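Local coordinates for protein nicotinate phosphoribosyltransferase (Vibrio cholerae, PDB 4HL7) that probably catalyses the ATP-driven joining of nicotinate to the phosphoribosyl group of 5-phospho-alpha-D-ribose 1-diphosphate, yielding nicotinate ribonucleotide for NAD+ biosynthesis, at residues A[247-252]-A[277-282]; A[234-239]-A[268-273]; A[5-10]-A[188-193]; A[11-16]-A[136-141]. One frame throughout, in Å; residues are numbered along the deposited sequence.

Contact 1: A[247-252]-A[277-282]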
loop_
_atom_site.group_PDB
_atom_site.type_symbol
_atom_site.label_atom_id
_atom_site.label_comp_id
_atom_site.label_asym_id
_atom_site.label_seq_id
_atom_site.Cartn_x
_atom_site.Cartn_y
_atom_site.Cartn_z
ATOM N N SER A 247 -18.508 11.041 1.372
ATOM C CA SER A 247 -17.045 10.956 1.432
ATOM C C SER A 247 -16.401 10.132 0.289
ATOM O O SER A 247 -15.447 10.577 -0.352
ATOM C CB SER A 247 -16.624 10.398 2.785
ATOM O OG SER A 247 -17.106 9.079 2.984
ATOM N N GLN A 248 -16.954 8.940 0.017
ATOM C CA GLN A 248 -16.363 8.076 -0.926
ATOM C C GLN A 248 -16.617 8.616 -2.363
ATOM O O GLN A 248 -15.725 8.647 -3.221
ATOM C CB GLN A 248 -16.932 6.682 -0.759
ATOM C CG GLN A 248 -16.411 5.717 -1.809
ATOM C CD GLN A 248 -16.784 4.291 -1.469
ATOM O OE1 GLN A 248 -15.905 3.448 -1.256
ATOM N NE2 GLN A 248 -18.066 4.027 -1.378
ATOM N N GLN A 249 -17.825 9.099 -2.603
ATOM C CA GLN A 249 -18.121 9.668 -3.895
ATOM C C GLN A 249 -17.308 10.897 -4.228
ATOM O O GLN A 249 -16.777 10.996 -5.353
ATOM C CB GLN A 249 -19.620 9.973 -4.049
ATOM C CG GLN A 249 -19.896 10.006 -5.550
ATOM C CD GLN A 249 -21.341 9.944 -5.860
ATOM O OE1 GLN A 249 -21.846 8.945 -6.351
ATOM N NE2 GLN A 249 -22.019 11.009 -5.563
ATOM N N VAL A 250 -17.181 11.807 -3.276
ATOM C CA VAL A 250 -16.369 13.019 -3.505
ATOM C C VAL A 250 -14.902 12.646 -3.730
ATOM O O VAL A 250 -14.224 13.209 -4.600
ATOM C CB VAL A 250 -16.509 14.046 -2.363
ATOM C CG1 VAL A 250 -15.409 15.102 -2.480
ATOM C CG2 VAL A 250 -17.957 14.628 -2.353
ATOM N N ALA A 251 -14.405 11.667 -2.953
ATOM C CA ALA A 251 -13.002 11.260 -3.106
ATOM C C ALA A 251 -12.810 10.676 -4.514
ATOM O O ALA A 251 -11.794 10.957 -5.197
ATOM C CB ALA A 251 -12.634 10.227 -2.043
ATOM N N LEU A 252 -13.791 9.856 -4.984
ATOM C CA LEU A 252 -13.673 9.375 -6.401
ATOM C C LEU A 252 -13.637 10.527 -7.433
ATOM O O LEU A 252 -12.798 10.524 -8.349
ATOM C CB LEU A 252 -14.795 8.368 -6.778
ATOM C CG LEU A 252 -14.830 7.018 -5.991
ATOM C CD1 LEU A 252 -16.183 6.385 -6.140
ATOM C CD2 LEU A 252 -13.726 6.123 -6.604
ATOM N N LEU A 277 -20.453 0.153 -4.780
ATOM C CA LEU A 277 -21.279 0.051 -6.017
ATOM C C LEU A 277 -22.310 1.148 -6.087
ATOM O O LEU A 277 -22.602 1.636 -7.166
ATOM C CB LEU A 277 -21.951 -1.334 -6.095
ATOM C CG LEU A 277 -20.903 -2.460 -6.301
ATOM C CD1 LEU A 277 -21.638 -3.779 -6.498
ATOM C CD2 LEU A 277 -19.927 -2.209 -7.441
ATOM N N ASN A 278 -22.854 1.558 -4.945
ATOM C CA ASN A 278 -23.821 2.648 -4.948
ATOM C C ASN A 278 -23.228 3.990 -5.296
ATOM O O ASN A 278 -23.938 4.873 -5.796
ATOM C CB ASN A 278 -24.542 2.785 -3.601
ATOM C CG ASN A 278 -25.504 1.659 -3.365
ATOM O OD1 ASN A 278 -25.894 0.954 -4.318
ATOM N ND2 ASN A 278 -25.901 1.462 -2.091
ATOM N N ASP A 279 -21.933 4.156 -5.057
ATOM C CA ASP A 279 -21.278 5.430 -5.412
ATOM C C ASP A 279 -20.690 5.446 -6.820
ATOM O O ASP A 279 -20.521 6.514 -7.423
ATOM C CB ASP A 279 -20.150 5.766 -4.368
ATOM C CG ASP A 279 -20.721 6.247 -3.021
ATOM O OD1 ASP A 279 -21.886 6.743 -2.940
ATOM O OD2 ASP A 279 -20.015 6.103 -2.028
ATOM N N PHE A 280 -20.383 4.272 -7.337
ATOM C CA PHE A 280 -19.540 4.142 -8.551
ATOM C C PHE A 280 -20.461 4.208 -9.761
ATOM O O PHE A 280 -20.747 3.184 -10.389
ATOM C CB PHE A 280 -18.761 2.824 -8.475
ATOM C CG PHE A 280 -17.513 2.748 -9.382
ATOM C CD1 PHE A 280 -16.558 3.776 -9.428
ATOM C CD2 PHE A 280 -17.286 1.594 -10.133
ATOM C CE1 PHE A 280 -15.442 3.666 -10.251
ATOM C CE2 PHE A 280 -16.184 1.484 -10.974
ATOM C CZ PHE A 280 -15.226 2.514 -11.001
ATOM N N ASN A 281 -20.985 5.433 -10.049
ATOM C CA ASN A 281 -21.966 5.583 -11.102
ATOM C C ASN A 281 -21.347 5.480 -12.522
ATOM O O ASN A 281 -20.150 5.249 -12.721
ATOM C CB ASN A 281 -22.722 6.898 -10.921
ATOM C CG ASN A 281 -21.812 8.086 -10.944
ATOM O OD1 ASN A 281 -20.964 8.192 -11.790
ATOM N ND2 ASN A 281 -22.018 9.016 -9.997
ATOM N N ARG A 282 -22.193 5.625 -13.525
ATOM C CA ARG A 282 -21.771 5.301 -14.862
ATOM C C ARG A 282 -20.623 6.241 -15.294
ATOM O O ARG A 282 -19.626 5.792 -15.913
ATOM C CB ARG A 282 -22.990 5.392 -15.839
ATOM C CG ARG A 282 -22.648 4.846 -17.228
ATOM C CD ARG A 282 -23.854 4.696 -18.184
ATOM N NE ARG A 282 -24.117 5.997 -18.728
ATOM C CZ ARG A 282 -23.431 6.488 -19.772
ATOM N NH1 ARG A 282 -23.684 7.724 -20.200
ATOM N NH2 ARG A 282 -22.479 5.726 -20.338
HETATM O O HOH W 1 -19.824 8.319 -0.588
#

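Contact 2: A[234-239]-A[268-273]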
loop_
_atom_site.group_PDB
_atom_site.type_symbol
_atom_site.label_atom_id
_atom_site.label_comp_id
_atom_site.label_asym_id
_atom_site.label_seq_id
_atom_site.Cartn_x
_atom_site.Cartn_y
_atom_site.Cartn_z
ATOM N N TRP A 234 -7.081 8.171 1.077
ATOM C CA TRP A 234 -7.713 9.259 0.340
ATOM C C TRP A 234 -9.233 9.247 0.611
ATOM O O TRP A 234 -9.880 10.264 0.935
ATOM C CB TRP A 234 -7.409 9.041 -1.145
ATOM C CG TRP A 234 -8.076 10.009 -2.080
ATOM C CD1 TRP A 234 -9.068 9.738 -3.016
ATOM C CD2 TRP A 234 -7.785 11.429 -2.215
ATOM N NE1 TRP A 234 -9.375 10.880 -3.753
ATOM C CE2 TRP A 234 -8.645 11.934 -3.289
ATOM C CE3 TRP A 234 -6.901 12.310 -1.583
ATOM C CZ2 TRP A 234 -8.606 13.254 -3.703
ATOM C CZ3 TRP A 234 -6.884 13.671 -1.991
ATOM C CH2 TRP A 234 -7.689 14.119 -3.049
ATOM N N PHE A 235 -9.807 8.047 0.591
ATOM C CA PHE A 235 -11.284 7.942 0.851
ATOM C C PHE A 235 -11.621 8.190 2.328
ATOM O O PHE A 235 -12.660 8.817 2.682
ATOM C CB PHE A 235 -11.712 6.540 0.429
ATOM C CG PHE A 235 -11.474 6.302 -1.040
ATOM C CD1 PHE A 235 -10.277 5.779 -1.488
ATOM C CD2 PHE A 235 -12.393 6.723 -1.970
ATOM C CE1 PHE A 235 -10.035 5.653 -2.860
ATOM C CE2 PHE A 235 -12.132 6.612 -3.349
ATOM C CZ PHE A 235 -10.957 6.058 -3.776
HETATM N N MSE A 236 -10.738 7.700 3.208
HETATM C CA MSE A 236 -10.980 7.847 4.660
HETATM C C MSE A 236 -10.864 9.317 5.027
HETATM O O MSE A 236 -11.689 9.826 5.757
HETATM C CB MSE A 236 -9.860 7.049 5.403
HETATM C CG MSE A 236 -10.157 5.548 5.283
HETATM SE SE MSE A 236 -8.498 4.577 5.798
HETATM C CE MSE A 236 -8.771 4.765 7.731
ATOM N N GLY A 237 -9.830 10.017 4.509
ATOM C CA GLY A 237 -9.683 11.460 4.840
ATOM C C GLY A 237 -10.951 12.248 4.485
ATOM O O GLY A 237 -11.336 13.182 5.176
ATOM N N HIS A 238 -11.592 11.895 3.372
ATOM C CA HIS A 238 -12.853 12.583 2.996
ATOM C C HIS A 238 -13.974 12.463 3.978
ATOM O O HIS A 238 -14.911 13.262 3.954
ATOM C CB HIS A 238 -13.287 12.226 1.558
ATOM C CG HIS A 238 -12.483 12.980 0.513
ATOM N ND1 HIS A 238 -11.243 12.594 0.150
ATOM C CD2 HIS A 238 -12.705 14.214 -0.112
ATOM C CE1 HIS A 238 -10.724 13.488 -0.742
ATOM N NE2 HIS A 238 -11.622 14.477 -0.905
ATOM N N GLN A 239 -13.906 11.485 4.880
ATOM C CA GLN A 239 -14.903 11.380 5.990
ATOM C C GLN A 239 -14.859 12.547 6.957
ATOM O O GLN A 239 -15.797 12.786 7.725
ATOM C CB GLN A 239 -14.718 10.049 6.782
ATOM C CG GLN A 239 -14.961 8.824 5.914
ATOM C CD GLN A 239 -14.430 7.558 6.584
ATOM O OE1 GLN A 239 -14.125 7.580 7.762
ATOM N NE2 GLN A 239 -14.298 6.458 5.821
ATOM N N THR A 268 -12.142 -0.748 -3.370
ATOM C CA THR A 268 -13.597 -0.802 -3.243
ATOM C C THR A 268 -14.061 -1.044 -1.839
ATOM O O THR A 268 -15.321 -1.030 -1.551
ATOM C CB THR A 268 -14.172 -1.941 -4.165
ATOM O OG1 THR A 268 -13.701 -3.191 -3.648
ATOM C CG2 THR A 268 -13.700 -1.780 -5.564
ATOM N N ASP A 269 -13.115 -1.239 -0.908
ATOM C CA ASP A 269 -13.471 -1.706 0.402
ATOM C C ASP A 269 -13.094 -0.742 1.545
ATOM O O ASP A 269 -12.915 -1.170 2.677
ATOM C CB ASP A 269 -12.802 -3.103 0.693
ATOM C CG ASP A 269 -11.262 -3.036 0.729
ATOM O OD1 ASP A 269 -10.656 -2.152 0.075
ATOM O OD2 ASP A 269 -10.653 -3.908 1.417
ATOM N N THR A 270 -13.048 0.544 1.278
ATOM C CA THR A 270 -12.902 1.467 2.397
ATOM C C THR A 270 -14.111 1.324 3.312
ATOM O O THR A 270 -14.020 1.339 4.546
ATOM C CB THR A 270 -12.856 2.908 1.904
ATOM O OG1 THR A 270 -11.764 3.089 0.984
ATOM C CG2 THR A 270 -12.718 3.882 3.131
ATOM N N LEU A 271 -15.273 1.135 2.683
ATOM C CA LEU A 271 -16.521 0.938 3.395
ATOM C C LEU A 271 -16.961 -0.503 3.124
ATOM O O LEU A 271 -16.432 -1.414 3.784
ATOM C CB LEU A 271 -17.584 1.956 2.917
ATOM C CG LEU A 271 -17.075 3.396 3.160
ATOM C CD1 LEU A 271 -17.987 4.402 2.507
ATOM C CD2 LEU A 271 -17.041 3.703 4.672
ATOM N N THR A 272 -17.892 -0.728 2.182
ATOM C CA THR A 272 -18.201 -2.132 1.772
ATOM C C THR A 272 -18.390 -2.149 0.247
ATOM O O THR A 272 -18.635 -1.116 -0.365
ATOM C CB THR A 272 -19.449 -2.673 2.378
ATOM O OG1 THR A 272 -20.564 -1.857 1.974
ATOM C CG2 THR A 272 -19.333 -2.763 3.969
ATOM N N ILE A 273 -18.417 -3.341 -0.339
ATOM C CA ILE A 273 -18.671 -3.429 -1.786
ATOM C C ILE A 273 -20.037 -2.834 -2.142
ATOM O O ILE A 273 -20.138 -2.086 -3.151
ATOM C CB ILE A 273 -18.511 -4.869 -2.312
ATOM C CG1 ILE A 273 -18.539 -4.930 -3.865
ATOM C CG2 ILE A 273 -19.580 -5.775 -1.717
ATOM C CD1 ILE A 273 -17.576 -4.006 -4.559
#

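Contact 3: A[5-10]-A[188-193]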
loop_
_atom_site.group_PDB
_atom_site.type_symbol
_atom_site.label_atom_id
_atom_site.label_comp_id
_atom_site.label_asym_id
_atom_site.label_seq_id
_atom_site.Cartn_x
_atom_site.Cartn_y
_atom_site.Cartn_z
ATOM N N PRO A 5 27.041 -7.284 2.845
ATOM C CA PRO A 5 26.674 -6.347 1.752
ATOM C C PRO A 5 25.811 -6.974 0.639
ATOM O O PRO A 5 25.201 -6.245 -0.146
ATOM C CB PRO A 5 28.040 -5.869 1.209
ATOM C CG PRO A 5 29.014 -6.954 1.585
ATOM C CD PRO A 5 28.494 -7.629 2.837
ATOM N N ARG A 6 25.708 -8.303 0.603
ATOM C CA ARG A 6 24.791 -8.963 -0.331
ATOM C C ARG A 6 23.345 -9.040 0.196
ATOM O O ARG A 6 22.431 -9.211 -0.565
ATOM C CB ARG A 6 25.307 -10.343 -0.739
ATOM C CG ARG A 6 26.757 -10.378 -1.237
ATOM C CD ARG A 6 26.969 -11.549 -2.191
ATOM N NE ARG A 6 25.691 -11.893 -2.823
ATOM C CZ ARG A 6 25.282 -13.133 -3.076
ATOM N NH1 ARG A 6 26.054 -14.157 -2.769
ATOM N NH2 ARG A 6 24.093 -13.348 -3.623
ATOM N N LEU A 7 23.163 -8.882 1.503
ATOM C CA LEU A 7 21.837 -8.847 2.095
ATOM C C LEU A 7 21.384 -7.403 2.329
ATOM O O LEU A 7 20.179 -7.106 2.237
ATOM C CB LEU A 7 21.830 -9.570 3.441
ATOM C CG LEU A 7 21.299 -10.992 3.669
ATOM C CD1 LEU A 7 21.187 -11.242 5.166
ATOM C CD2 LEU A 7 19.962 -11.246 2.992
ATOM N N PHE A 8 22.331 -6.522 2.677
ATOM C CA PHE A 8 21.995 -5.152 3.077
ATOM C C PHE A 8 22.911 -4.164 2.366
ATOM O O PHE A 8 24.140 -4.312 2.446
ATOM C CB PHE A 8 22.181 -4.981 4.568
ATOM C CG PHE A 8 21.382 -5.925 5.394
ATOM C CD1 PHE A 8 22.022 -6.910 6.147
ATOM C CD2 PHE A 8 19.985 -5.835 5.427
ATOM C CE1 PHE A 8 21.287 -7.806 6.937
ATOM C CE2 PHE A 8 19.238 -6.707 6.221
ATOM C CZ PHE A 8 19.904 -7.714 6.964
ATOM N N SER A 9 22.335 -3.175 1.658
ATOM C CA SER A 9 23.171 -2.077 1.127
ATOM C C SER A 9 23.529 -1.090 2.252
ATOM O O SER A 9 22.927 -1.145 3.364
ATOM C CB SER A 9 22.444 -1.337 -0.005
ATOM O OG SER A 9 21.095 -0.982 0.376
ATOM N N PRO A 10 24.442 -0.122 1.967
ATOM C CA PRO A 10 24.763 0.789 3.048
ATOM C C PRO A 10 23.578 1.617 3.501
ATOM O O PRO A 10 23.459 1.934 4.678
ATOM C CB PRO A 10 25.875 1.684 2.445
ATOM C CG PRO A 10 26.481 0.875 1.364
ATOM C CD PRO A 10 25.332 0.065 0.795
ATOM N N ARG A 188 7.038 -3.727 2.974
ATOM C CA ARG A 188 7.461 -4.815 3.915
ATOM C C ARG A 188 8.618 -5.640 3.397
ATOM O O ARG A 188 8.746 -6.829 3.704
ATOM C CB ARG A 188 6.281 -5.695 4.374
ATOM C CG ARG A 188 5.433 -5.104 5.519
ATOM C CD ARG A 188 4.084 -5.853 5.585
ATOM N NE ARG A 188 3.002 -5.147 6.287
ATOM C CZ ARG A 188 1.985 -4.492 5.701
ATOM N NH1 ARG A 188 1.904 -4.369 4.362
ATOM N NH2 ARG A 188 1.040 -3.927 6.471
ATOM N N ARG A 189 9.505 -4.991 2.662
ATOM C CA ARG A 189 10.669 -5.721 2.139
ATOM C C ARG A 189 11.581 -6.186 3.255
ATOM O O ARG A 189 11.671 -5.553 4.319
ATOM C CB ARG A 189 11.480 -4.878 1.162
ATOM C CG ARG A 189 12.106 -3.598 1.779
ATOM C CD ARG A 189 12.317 -2.609 0.662
ATOM N NE ARG A 189 12.984 -1.428 1.203
ATOM C CZ ARG A 189 13.167 -0.312 0.517
ATOM N NH1 ARG A 189 12.791 -0.254 -0.772
ATOM N NH2 ARG A 189 13.800 0.726 1.102
ATOM N N PHE A 190 12.317 -7.273 3.010
ATOM C CA PHE A 190 13.324 -7.707 3.968
ATOM C C PHE A 190 14.413 -6.593 4.103
ATOM O O PHE A 190 14.884 -6.303 5.210
ATOM C CB PHE A 190 13.995 -8.997 3.467
ATOM C CG PHE A 190 15.050 -9.545 4.407
ATOM C CD1 PHE A 190 14.693 -10.434 5.440
ATOM C CD2 PHE A 190 16.391 -9.230 4.239
ATOM C CE1 PHE A 190 15.647 -10.915 6.304
ATOM C CE2 PHE A 190 17.366 -9.729 5.115
ATOM C CZ PHE A 190 16.983 -10.574 6.146
ATOM N N SER A 191 14.787 -5.996 2.953
ATOM C CA SER A 191 15.788 -4.955 2.877
ATOM C C SER A 191 15.664 -4.321 1.492
ATOM O O SER A 191 15.082 -4.922 0.596
ATOM C CB SER A 191 17.211 -5.515 3.113
ATOM O OG SER A 191 17.595 -6.359 2.028
ATOM N N SER A 192 16.170 -3.102 1.321
ATOM C CA SER A 192 16.148 -2.483 -0.018
ATOM C C SER A 192 17.012 -3.300 -1.024
ATOM O O SER A 192 16.675 -3.368 -2.230
ATOM C CB SER A 192 16.572 -0.996 0.049
ATOM O OG SER A 192 17.870 -0.885 0.596
ATOM N N GLN A 193 18.119 -3.890 -0.544
ATOM C CA GLN A 193 18.992 -4.759 -1.375
ATOM C C GLN A 193 18.246 -5.982 -1.859
ATOM O O GLN A 193 18.359 -6.355 -3.056
ATOM C CB GLN A 193 20.296 -5.156 -0.633
ATOM C CG GLN A 193 21.353 -5.880 -1.496
ATOM C CD GLN A 193 21.746 -5.059 -2.702
ATOM O OE1 GLN A 193 22.028 -3.897 -2.578
ATOM N NE2 GLN A 193 21.633 -5.639 -3.877
HETATM O O HOH W 2 19.480 -2.908 2.063
#

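Contact 4: A[11-16]-A[136-141]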
loop_
_atom_site.group_PDB
_atom_site.type_symbol
_atom_site.label_atom_id
_atom_site.label_comp_id
_atom_site.label_asym_id
_atom_site.label_seq_id
_atom_site.Cartn_x
_atom_site.Cartn_y
_atom_site.Cartn_z
ATOM N N HIS A 11 22.682 1.935 2.576
ATOM C CA HIS A 11 21.531 2.787 2.890
ATOM C C HIS A 11 20.248 1.958 2.855
ATOM O O HIS A 11 20.068 1.121 1.965
ATOM C CB HIS A 11 21.486 3.966 1.908
ATOM C CG HIS A 11 21.690 3.568 0.451
ATOM N ND1 HIS A 11 22.125 2.329 0.079
ATOM C CD2 HIS A 11 21.501 4.289 -0.741
ATOM C CE1 HIS A 11 22.201 2.257 -1.271
ATOM N NE2 HIS A 11 21.814 3.450 -1.778
ATOM N N ILE A 12 19.404 2.137 3.874
ATOM C CA ILE A 12 18.075 1.485 3.958
ATOM C C ILE A 12 17.167 2.165 2.911
ATOM O O ILE A 12 16.706 1.525 1.978
ATOM C CB ILE A 12 17.510 1.583 5.410
ATOM C CG1 ILE A 12 18.407 0.743 6.359
ATOM C CG2 ILE A 12 16.017 1.212 5.440
ATOM C CD1 ILE A 12 17.978 0.772 7.813
ATOM N N ILE A 13 16.982 3.463 3.039
ATOM C CA ILE A 13 16.171 4.212 2.082
ATOM C C ILE A 13 17.093 4.776 0.985
ATOM O O ILE A 13 18.106 5.425 1.269
ATOM C CB ILE A 13 15.369 5.342 2.776
ATOM C CG1 ILE A 13 14.459 4.743 3.898
ATOM C CG2 ILE A 13 14.613 6.170 1.744
ATOM C CD1 ILE A 13 13.347 3.816 3.420
ATOM N N ARG A 14 16.750 4.520 -0.263
ATOM C CA ARG A 14 17.712 4.761 -1.343
ATOM C C ARG A 14 17.635 6.192 -1.891
ATOM O O ARG A 14 18.593 6.682 -2.436
ATOM C CB ARG A 14 17.448 3.753 -2.420
ATOM C CG ARG A 14 17.683 2.363 -1.841
ATOM C CD ARG A 14 18.513 1.583 -2.721
ATOM N NE ARG A 14 18.979 0.355 -2.076
ATOM C CZ ARG A 14 19.593 -0.587 -2.752
ATOM N NH1 ARG A 14 19.796 -0.415 -4.060
ATOM N NH2 ARG A 14 19.999 -1.691 -2.139
ATOM N N SER A 15 16.470 6.809 -1.765
ATOM C CA SER A 15 16.183 8.182 -2.277
ATOM C C SER A 15 14.763 8.503 -1.862
ATOM O O SER A 15 14.058 7.626 -1.339
ATOM C CB SER A 15 16.300 8.267 -3.806
ATOM O OG SER A 15 15.159 7.720 -4.489
ATOM N N LEU A 16 14.302 9.733 -2.107
ATOM C CA LEU A 16 12.901 10.048 -1.760
ATOM C C LEU A 16 11.946 9.531 -2.833
ATOM O O LEU A 16 10.721 9.773 -2.763
ATOM C CB LEU A 16 12.705 11.570 -1.545
ATOM C CG LEU A 16 13.166 12.184 -0.200
ATOM C CD1 LEU A 16 12.798 13.663 -0.139
ATOM C CD2 LEU A 16 12.610 11.439 1.025
HETATM N N MSE A 136 7.769 2.232 7.235
HETATM C CA MSE A 136 7.548 0.734 7.254
HETATM C C MSE A 136 8.773 0.030 6.792
HETATM O O MSE A 136 9.178 -0.924 7.424
HETATM C CB MSE A 136 6.291 0.382 6.436
HETATM C CG MSE A 136 5.121 0.905 7.205
HETATM SE SE MSE A 136 3.514 0.626 6.070
HETATM C CE MSE A 136 3.415 -1.343 6.235
ATOM N N ALA A 137 9.454 0.566 5.747
ATOM C CA ALA A 137 10.679 -0.063 5.162
ATOM C C ALA A 137 11.844 -0.034 6.113
ATOM O O ALA A 137 12.665 -0.986 6.175
ATOM C CB ALA A 137 11.064 0.573 3.829
ATOM N N ILE A 138 11.901 1.062 6.868
ATOM C CA ILE A 138 12.931 1.238 7.865
ATOM C C ILE A 138 12.703 0.235 9.001
ATOM O O ILE A 138 13.615 -0.439 9.390
ATOM C CB ILE A 138 12.878 2.697 8.425
ATOM C CG1 ILE A 138 13.594 3.662 7.440
ATOM C CG2 ILE A 138 13.539 2.751 9.828
ATOM C CD1 ILE A 138 13.218 5.139 7.693
ATOM N N VAL A 139 11.493 0.181 9.551
ATOM C CA VAL A 139 11.243 -0.755 10.666
ATOM C C VAL A 139 11.490 -2.204 10.233
ATOM O O VAL A 139 12.152 -2.939 10.927
ATOM C CB VAL A 139 9.827 -0.633 11.270
ATOM C CG1 VAL A 139 9.609 -1.659 12.399
ATOM C CG2 VAL A 139 9.606 0.771 11.843
ATOM N N SER A 140 10.978 -2.571 9.056
ATOM C CA SER A 140 11.293 -3.887 8.473
ATOM C C SER A 140 12.756 -4.201 8.383
ATOM O O SER A 140 13.206 -5.238 8.928
ATOM C CB SER A 140 10.598 -4.086 7.099
ATOM O OG SER A 140 10.723 -5.459 6.726
ATOM N N GLU A 141 13.519 -3.320 7.735
ATOM C CA GLU A 141 14.938 -3.568 7.510
ATOM C C GLU A 141 15.824 -3.508 8.773
ATOM O O GLU A 141 16.833 -4.235 8.852
ATOM C CB GLU A 141 15.511 -2.667 6.403
ATOM C CG GLU A 141 16.973 -3.029 6.150
ATOM C CD GLU A 141 17.530 -2.549 4.846
ATOM O OE1 GLU A 141 18.777 -2.594 4.720
ATOM O OE2 GLU A 141 16.765 -2.100 3.970
#

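Contact 1: A[247-252]-A[277-282]
Two first torsions bring Gln248 and Asp279 together: the glutamine places CG opposite its own N (chi1 176°) and stays extended to its amide, while the aspartate swings CG to the side of its own N (chi1 -74°). The carboxylate thereby reaches helix 247-258, and Gln248 NE2 donates to Asp279 OD2 at 2.9 Å in an almost straight bond (176°). This N-H lies in the amide plane and meets OD2 on its anti side, somewhat off the carboxylate plane; the two flat groups stand nearly perpendicular. The same oxygen also accepts from a water, 2.6 Å from Asp279 OD2, which in turn receives Gln249 N at 2.9 Å. One buried carboxylate oxygen thus serves both a side chain and a backbone N-H, the latter through the water, a task suited to the short arm of aspartate. The other oxygen, OD1, has a long, weak ion pair with Arg245. Gln249 CB lies 4.0 Å from Asp279 CG. One turn along the helix from Gln248, Leu252 CD1 rests 4.2 Å from Phe280 CD1, an apolar pair; Leu284 touches Leu252 and Met305 touches Phe280. Phe280 centres an inverse gamma turn, and Asn281 then caps the next helix through Leu284 N. Such packing of neighbouring outer helices, 247-258 against the end of 273-279, is characteristic of the TIM-barrel-like domain of this family.

Contact 2: A[234-239]-A[268-273]
Beside the place where Phe235 meets Thr270, Trp234 O is gripped twice by His238: ND1 donates to Trp234 O at 2.8 Å, nearly straight (175°), and the backbone N of His238 adds a weak helical bond. The imidazole is thus held in a fixed rotation, with its CE1 over the indole face of Trp234. Across the contact, Thr270 turns both branches to the helix: OG1 lies 3.5 Å from Phe235 CB, and CG2 reaches Met236 CG (selenomethionine) at 3.7 Å. Threonine's two short branches let one residue meet Phe235 and Met236 at once. Gln239 runs antiparallel to Thr270, its NE2 4.0 Å from Thr270 CG2, while its OE1 takes Ala386 N. Leu271 CD2 lies by Gln239 NE2, and Leu406 of helix 400-409 touches both residues. Just before Thr270, Asp269 OD1 bonds His232 NE2; His232 opens helix 232-241 and is the predicted autophosphorylation site, unmodified here. The contact therefore packs that helix on a loop following strand 265-267 of the barrel-like sheet, beside the probable phosphohistidine site.

Contact 3: A[5-10]-A[188-193]
Gln193 lies along the backbone of the N-terminal segment, its first two carbons following the carbonyl oxygens there. Its CB sits 3.5 Å from Leu7 O, CG passes 3.6 Å from Arg6 O, and a bend at chi2 (57°) turns the amide so that OE1 ends 3.7 Å from Ser9 CB; the hydrogen-bond partner of OE1 is Arg14 NH2. A long, flexible glutamine can follow the chain in this way and still offer a polar end. Next to it Ser191 OG donates to Leu7 O at 2.7 Å, coming in nearly head-on to the carbonyl oxygen (178°). The same hydroxyl is the N-cap of helix 192-205 and receives Val194 N, so one small side chain both starts the helix and holds the N-terminal segment to it. A water accepts from Ser9 N at 2.9 Å and from Gln193 N at 3.1 Å, bridging the two backbones. The apolar half is aromatic: the rings of Phe8 and Phe190 are nearly parallel (17°) but slid apart, centroids 5.7 Å from each other, so they barely overlap. Leu7 CD2 packs beside them, 3.7 Å from Phe190 CE2. Phe8 also leans on Glu141 and Arg145, so the N-terminal segment lies over the start of helix 192-205 and beside helix 131-147, while Phe190 is joined by backbone hydrogen bonding to Thr354, at the end of helix 351-354.

Contact 4: A[11-16]-A[136-141]
Ile12 and Glu141 run past each other in opposite directions, side by side, while Ile13 and Ile138 cross at about a right angle. In the first pair Ile12 lays both its branches along the acid: CG1 is 3.7 Å from Glu141 CD, and CG2 is 3.7 Å from Glu141 OE2. Glutamate can do this because its chain is stretched out from the first torsion onward (chi1 -176°), which brings the carboxylate alongside the isoleucine branches, with CB and CG following slightly farther off. The buried carboxylate has its partners elsewhere: OE1 forms a salt bridge with Arg145, and OE2 accepts from Ser192 N in the first turn of helix 192-205, a setting that would probably favour the ionised form. Ile12 CG2 also drops onto the helix backbone, 3.9 Å from Ile138 CA. In the crossed pair Ile13 CG1 meets Ile138 CG1 at 3.8 Å, and Ile13 CD1 reaches on to Ala137 CB at 4.0 Å. Alanine suits this spot, since its short side chain lets the loop come close; Ile12 packs on Ile138, and Ile13 on both Ile138 and Ala137. Positions 137, 138 and 141 are spaced to share one side of the helix, and Glu61 of helix 52-64 lies against both Ile12 and Ile138. This is apolar packing of an irregular N-terminal loop across helix 131-147 of the NAPRTase fold, finished by a carboxylate at the beginning of a second helix.

How the contacts relate
From the N terminus, residues 5-10 and 11-16 run consecutively. The second meets 136-141, closing contact 4, and the first waits until 188-193 to close contact 3, so contact 4 falls wholly within the longer loop. The two touch, through Glu141 and through Ser140 OG on Arg189 O, and bind the N-terminal arm to helices 131-147 and 192-205. Contacts 2 and 1 open afterwards and close in the same order, and therefore cross. Contact 2 sets helix 232-241 on the loop after strand 265-267, contact 1 sets helix 247-258 on the end of helix 273-279, and they touch where Trp234 NE1 lies 2.8 Å from Ala251 O. Both lie across the chain's centre from contacts 3 and 4.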